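Local structure of DNA ligase (Aquifex aeolicus, 3QWU) at residues L118-L121 with D122-D126. The protein probably joins nucleic acid ends as an ATP-dependent ligase and binds adenosine and calcium. Numbering follows the deposited sequence.
Sequences LRIL and DENPD
Asn124 folds its side-chain amide back over the end of the short helix 119-123 and binds the carbonyl of Ile120. Its CB lies 3.2 Å from Ile120 O, and CG, anti to the carbonyl carbon of Asn124 (chi1 -48°), sits beside its own backbone N, 3.4 Å from Ile120 O. At the tip, ND2 donates to Ile120 O over 2.8 Å, in the carbonyl plane and on a lone pair, with the acceptor almost within the amide plane; the same nitrogen also binds Tyr180 OH. The backbone N of Asn124 makes weak bonds to Ile120 O and Leu121 O, and asparagine suits this exit because its short amide adds a straighter N-H to Ile120 O (160°). Pro125 follows, a residue with no N-H to offer, its CD 3.3 Å from Leu121 O. The two residues just before Asn124 keep the i to i-4 helical bonds: Glu123 N to Arg119 O at 2.9 Å and Asp122 N to Leu118 O. On the outer face, Arg119 and Glu123 run side by side as a long salt bridge, NE to OE2 3.8 Å, their planes nearly perpendicular, while Glu123 OE1 bonds Tyr180 OH. Asp122 OD1 forms a salt bridge with Lys90 NZ and a hydrogen bond with Tyr95 OH, a short carboxylate serving both; an alanine here would probably leave the lysine without this countercharge and the Tyr95 hydroxyl without this partner. Leu118, Ile120 and Leu121, aliphatic and buried, pack on strand 127-134. A nonpolar face and a charged face make this an amphipathic helical turn laid against the sheet, the Ile120 carbonyl taken up by a side-chain amide where the chain leaves the helix for strand 127-134.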
loop_
_atom_site.group_PDB
_atom_site.type_symbol
_atom_site.label_atom_id
_atom_site.label_comp_id
_atom_site.label_asym_id
_atom_site.label_seq_id
_atom_site.Cartn_x
_atom_site.Cartn_y
_atom_site.Cartn_z
ATOM N N LEU A 118 29.825 -29.728 9.128
ATOM C CA LEU A 118 30.234 -28.726 10.086
ATOM C C LEU A 118 31.588 -28.989 10.793
ATOM O O LEU A 118 31.879 -28.395 11.845
ATOM C CB LEU A 118 29.093 -28.504 11.084
ATOM C CG LEU A 118 27.938 -27.689 10.444
ATOM C CD1 LEU A 118 26.742 -27.568 11.410
ATOM C CD2 LEU A 118 28.396 -26.258 9.958
ATOM N N ARG A 119 32.413 -29.845 10.179
ATOM C CA ARG A 119 33.873 -29.947 10.451
ATOM C C ARG A 119 34.530 -28.577 10.548
ATOM O O ARG A 119 35.295 -28.317 11.470
ATOM C CB ARG A 119 34.561 -30.729 9.306
ATOM C CG ARG A 119 35.965 -31.227 9.546
ATOM C CD ARG A 119 36.407 -32.184 8.411
ATOM N NE ARG A 119 37.554 -31.672 7.630
ATOM C CZ ARG A 119 37.551 -31.341 6.327
ATOM N NH1 ARG A 119 36.447 -31.451 5.583
ATOM N NH2 ARG A 119 38.672 -30.879 5.744
ATOM N N ILE A 120 34.233 -27.704 9.588
ATOM C CA ILE A 120 34.727 -26.297 9.632
ATOM C C ILE A 120 34.535 -25.591 10.998
ATOM O O ILE A 120 35.426 -24.911 11.488
ATOM C CB ILE A 120 34.125 -25.447 8.503
ATOM C CG1 ILE A 120 34.647 -24.007 8.551
ATOM C CG2 ILE A 120 32.614 -25.397 8.599
ATOM C CD1 ILE A 120 34.143 -23.140 7.387
ATOM N N LEU A 121 33.399 -25.785 11.631
ATOM C CA LEU A 121 33.185 -25.226 12.965
ATOM C C LEU A 121 34.024 -26.004 13.993
ATOM O O LEU A 121 34.694 -25.403 14.849
ATOM C CB LEU A 121 31.673 -25.206 13.357
ATOM C CG LEU A 121 30.734 -24.348 12.448
ATOM C CD1 LEU A 121 29.271 -24.374 12.903
ATOM C CD2 LEU A 121 31.217 -22.882 12.304
ATOM N N ASP A 122 34.031 -27.324 13.909
ATOM C CA ASP A 122 34.868 -28.094 14.816
ATOM C C ASP A 122 36.299 -27.561 14.811
ATOM O O ASP A 122 36.924 -27.462 15.879
ATOM C CB ASP A 122 34.862 -29.572 14.463
ATOM C CG ASP A 122 33.490 -30.203 14.627
ATOM O OD1 ASP A 122 32.664 -29.662 15.397
ATOM O OD2 ASP A 122 33.227 -31.230 13.978
ATOM N N GLU A 123 36.809 -27.211 13.633
ATOM C CA GLU A 123 38.193 -26.762 13.484
ATOM C C GLU A 123 38.347 -25.262 13.669
ATOM O O GLU A 123 39.427 -24.795 13.889
ATOM C CB GLU A 123 38.773 -27.179 12.116
ATOM C CG GLU A 123 38.740 -28.713 11.951
ATOM C CD GLU A 123 39.433 -29.242 10.705
ATOM O OE1 GLU A 123 39.860 -28.466 9.836
ATOM O OE2 GLU A 123 39.560 -30.460 10.592
ATOM N N ASN A 124 37.260 -24.518 13.563
ATOM C CA ASN A 124 37.264 -23.082 13.695
ATOM C C ASN A 124 36.006 -22.691 14.469
ATOM O O ASN A 124 35.105 -22.108 13.897
ATOM C CB ASN A 124 37.254 -22.447 12.306
ATOM C CG ASN A 124 38.306 -23.078 11.340
ATOM O OD1 ASN A 124 39.408 -22.537 11.212
ATOM N ND2 ASN A 124 37.961 -24.217 10.673
ATOM N N PRO A 125 35.936 -23.012 15.787
ATOM C CA PRO A 125 34.704 -22.734 16.607
ATOM C C PRO A 125 34.279 -21.263 16.802
ATOM O O PRO A 125 33.203 -21.002 17.308
ATOM C CB PRO A 125 35.010 -23.399 17.968
ATOM C CG PRO A 125 36.486 -23.594 17.980
ATOM C CD PRO A 125 36.943 -23.767 16.554
ATOM N N ASP A 126 35.113 -20.329 16.377
ATOM C CA ASP A 126 34.770 -18.900 16.318
ATOM C C ASP A 126 33.823 -18.501 15.126
ATOM O O ASP A 126 33.121 -17.479 15.168
ATOM C CB ASP A 126 36.079 -18.060 16.284
ATOM C CG ASP A 126 37.075 -18.505 15.142
ATOM O OD1 ASP A 126 37.481 -19.729 15.066
ATOM O OD2 ASP A 126 37.455 -17.616 14.334
#